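Local coordinates for protein aminopentol aminotransferase (Sphingopyxis macrogoltabida, PDB 6HBS) that deaminates aminopentol, the hydrolysed form of fumonisin B1, to its 2-keto derivative as a PLP-dependent aminotransferase that prefers pyruvate as amino acceptor, at residues 177-182 / 217-222. Numbering follows the deposited sequence.
Sequences SLSDAF and RKCCDE
F182 lays one face of its ring against C219, and this pair carries most of the contact. The setting is the type I fold of PLP-dependent enzymes, to which class-III aminotransferases belong. Helices 175-184 and 210-223 are the connecting helices of two successive beta-alpha-beta units, built on the parallel strands 167-170, 189-194 and 226-230. They run nearly parallel, with the axes of the two short segments 10.6 Å apart and 19° between them. The contact lies away from the cofactor pocket.

The tight part is buried. C219 CB stands over the F182 face in a CH-pi contact, 3.5 Å from the ring centroid. C219 CB is displaced from the centre toward one side, 3.4 Å from F182 CE1. C219 SG lies beside its own backbone N (chi1 -70°), which takes the sulfur outward, off the centre of the ring, 4.1 Å from F182 CD1. C220 uses its sulfur differently. C220 SG comes in near the ring plane at the edge, 4.0 Å from F182 CZ. One ring thus meets two cysteines, one over a face and one at the rim. I189 and V192 of strand 189-194 also touch the ring, and V192 touches C220, so the helix pair also packs on the central sheet. Replacing F182 with an alanine would probably open a gap between the helices and leave both cysteine sulfurs without their aromatic partner.

The other side is loose. S179 reaches C219 only distantly. It has two conformers; in one, S179 OG bonds back to A175 O in its own helix. K218 and E222 are exposed and add almost nothing across the helices. They form a long salt bridge within their own helix, K218 NZ to E222 OE1 at 3.9 Å.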
ATOM      1  N   SER A 177     -24.941  12.340 -20.025  1.00 22.27           N
ATOM      2  CA  SER A 177     -24.594  12.637 -18.631  1.00 22.16           C
ATOM      3  C   SER A 177     -23.137  13.097 -18.554  1.00 23.55           C
ATOM      4  O   SER A 177     -22.814  14.067 -17.878  1.00 21.95           O
ATOM      5  CB  SER A 177     -24.814  11.427 -17.749  1.00 21.74           C
ATOM      6  OG  SER A 177     -24.611  11.740 -16.398  1.00 22.39           O
ATOM      7  N   LEU A 178     -22.249  12.366 -19.236  1.00 23.61           N
ATOM      8  CA  LEU A 178     -20.832  12.710 -19.204  1.00 23.31           C
ATOM      9  C   LEU A 178     -20.591  14.059 -19.895  1.00 24.08           C
ATOM     10  O   LEU A 178     -19.873  14.898 -19.363  1.00 23.44           O
ATOM     11  CB  LEU A 178     -20.035  11.593 -19.877  1.00 23.81           C
ATOM     12  CG  LEU A 178     -18.523  11.809 -19.854  1.00 24.25           C
ATOM     13  CD1 LEU A 178     -18.020  12.153 -18.457  1.00 24.17           C
ATOM     14  CD2 LEU A 178     -17.814  10.604 -20.433  1.00 25.59           C
ATOM     15  N   SER A 179     -21.155  14.243 -21.103  1.00 24.01           N
ATOM     16  CA  SER A 179     -21.098  15.521 -21.823  0.50 25.36           C
ATOM     17  C   SER A 179     -21.535  16.653 -20.892  1.00 24.81           C
ATOM     18  O   SER A 179     -20.849  17.671 -20.766  1.00 24.25           O
ATOM     19  CB  SER A 179     -21.953  15.521 -23.075  0.50 25.67           C
ATOM     20  OG  SER A 179     -21.612  14.444 -23.927  0.50 27.51           O
ATOM     21  N   ASP A 180     -22.690  16.471 -20.241  1.00 23.00           N
ATOM     22  CA  ASP A 180     -23.200  17.479 -19.371  1.00 22.83           C
ATOM     23  C   ASP A 180     -22.230  17.752 -18.221  1.00 25.27           C
ATOM     24  O   ASP A 180     -22.089  18.902 -17.819  1.00 23.95           O
ATOM     25  CB  ASP A 180     -24.564  17.128 -18.792  1.00 22.21           C
ATOM     26  CG  ASP A 180     -25.685  17.201 -19.823  1.00 23.73           C
ATOM     27  OD1 ASP A 180     -25.497  17.837 -20.868  1.00 24.50           O
ATOM     28  OD2 ASP A 180     -26.735  16.617 -19.565  1.00 23.67           O
ATOM     29  N   ALA A 181     -21.628  16.699 -17.659  1.00 22.59           N
ATOM     30  CA  ALA A 181     -20.729  16.878 -16.549  1.00 22.37           C
ATOM     31  C   ALA A 181     -19.557  17.773 -16.950  1.00 20.62           C
ATOM     32  O   ALA A 181     -19.055  18.574 -16.111  1.00 21.96           O
ATOM     33  CB  ALA A 181     -20.248  15.520 -16.060  1.00 23.49           C
ATOM     34  N   PHE A 182     -19.083  17.620 -18.191  1.00 20.45           N
ATOM     35  CA  PHE A 182     -17.995  18.456 -18.708  1.00 21.18           C
ATOM     36  C   PHE A 182     -18.443  19.933 -18.722  1.00 24.09           C
ATOM     37  O   PHE A 182     -17.630  20.854 -18.453  1.00 22.13           O
ATOM     38  CB  PHE A 182     -17.553  18.026 -20.107  1.00 21.48           C
ATOM     39  CG  PHE A 182     -16.409  17.047 -20.126  1.00 22.45           C
ATOM     40  CD1 PHE A 182     -16.650  15.688 -20.067  1.00 23.36           C
ATOM     41  CD2 PHE A 182     -15.095  17.494 -20.167  1.00 22.82           C
ATOM     42  CE1 PHE A 182     -15.586  14.790 -20.048  1.00 25.52           C
ATOM     43  CE2 PHE A 182     -14.039  16.602 -20.163  1.00 22.21           C
ATOM     44  CZ  PHE A 182     -14.287  15.253 -20.103  1.00 22.69           C
ATOM     45  N   ARG A 217     -13.594   9.857 -24.658  1.00 20.75           N
ATOM     46  CA  ARG A 217     -12.302  10.112 -25.303  1.00 21.70           C
ATOM     47  C   ARG A 217     -12.356  11.465 -26.026  1.00 23.48           C
ATOM     48  O   ARG A 217     -11.411  12.242 -25.991  1.00 21.91           O
ATOM     49  CB  ARG A 217     -11.937   8.969 -26.249  1.00 21.53           C
ATOM     50  CG  ARG A 217     -10.651   9.155 -27.053  1.00 23.41           C
ATOM     51  CD  ARG A 217      -9.342   9.137 -26.258  1.00 21.94           C
ATOM     52  NE  ARG A 217      -9.073  10.365 -25.525  1.00 23.18           N
ATOM     53  CZ  ARG A 217      -8.056  10.565 -24.673  1.00 25.81           C
ATOM     54  NH1 ARG A 217      -7.337   9.545 -24.221  1.00 26.39           N
ATOM     55  NH2 ARG A 217      -7.761  11.794 -24.273  1.00 25.98           N
ATOM     56  N   LYS A 218     -13.477  11.740 -26.692  1.00 23.83           N
ATOM     57  CA  LYS A 218     -13.641  12.990 -27.458  1.00 27.08           C
ATOM     58  C   LYS A 218     -13.717  14.224 -26.547  1.00 23.72           C
ATOM     59  O   LYS A 218     -13.110  15.236 -26.836  1.00 25.96           O
ATOM     60  CB  LYS A 218     -14.878  12.879 -28.360  1.00 33.23           C
ATOM     61  CG  LYS A 218     -15.229  14.151 -29.119  1.00 40.44           C
ATOM     62  CD  LYS A 218     -16.537  14.062 -29.904  1.00 47.85           C
ATOM     63  CE  LYS A 218     -17.775  14.004 -29.027  1.00 55.65           C
ATOM     64  NZ  LYS A 218     -17.947  15.246 -28.232  1.00 60.35           N
ATOM     65  N   CYS A 219     -14.460  14.175 -25.448  1.00 22.58           N
ATOM     66  CA  CYS A 219     -14.515  15.296 -24.541  1.00 23.69           C
ATOM     67  C   CYS A 219     -13.136  15.549 -23.918  1.00 22.96           C
ATOM     68  O   CYS A 219     -12.721  16.711 -23.737  1.00 22.31           O
ATOM     69  CB  CYS A 219     -15.541  15.075 -23.442  1.00 26.33           C
ATOM     70  SG  CYS A 219     -17.240  15.134 -24.071  1.00 29.59           S
ATOM     71  N   CYS A 220     -12.426  14.469 -23.584  1.00 21.44           N
ATOM     72  CA  CYS A 220     -11.092  14.622 -23.042  1.00 21.38           C
ATOM     73  C   CYS A 220     -10.194  15.277 -24.097  1.00 21.90           C
ATOM     74  O   CYS A 220      -9.517  16.252 -23.805  1.00 23.19           O
ATOM     75  CB  CYS A 220     -10.536  13.285 -22.547  1.00 20.98           C
ATOM     76  SG  CYS A 220     -11.195  12.834 -20.926  1.00 21.32           S
ATOM     77  N   ASP A 221     -10.233  14.753 -25.325  1.00 24.86           N
ATOM     78  CA  ASP A 221      -9.469  15.314 -26.441  1.00 27.93           C
ATOM     79  C   ASP A 221      -9.754  16.815 -26.590  1.00 29.47           C
ATOM     80  O   ASP A 221      -8.821  17.618 -26.679  1.00 28.14           O
ATOM     81  CB  ASP A 221      -9.740  14.585 -27.759  1.00 27.72           C
ATOM     82  CG  ASP A 221      -9.069  13.224 -27.866  1.00 29.70           C
ATOM     83  OD1 ASP A 221      -8.207  12.926 -27.030  1.00 30.70           O
ATOM     84  OD2 ASP A 221      -9.436  12.456 -28.754  1.00 31.49           O
ATOM     85  N   GLU A 222     -11.026  17.201 -26.625  1.00 30.00           N
ATOM     86  CA  GLU A 222     -11.349  18.602 -26.937  1.00 33.32           C
ATOM     87  C   GLU A 222     -10.941  19.525 -25.777  1.00 32.19           C
ATOM     88  O   GLU A 222     -10.660  20.681 -26.002  1.00 31.04           O
ATOM     89  CB  GLU A 222     -12.826  18.734 -27.310  1.00 36.36           C
ATOM     90  CG  GLU A 222     -13.122  18.251 -28.728  1.00 44.35           C
ATOM     91  CD  GLU A 222     -14.594  18.014 -29.080  1.00 53.04           C
ATOM     92  OE1 GLU A 222     -15.469  18.304 -28.220  1.00 61.36           O
ATOM     93  OE2 GLU A 222     -14.867  17.508 -30.203  1.00 51.92           O
TER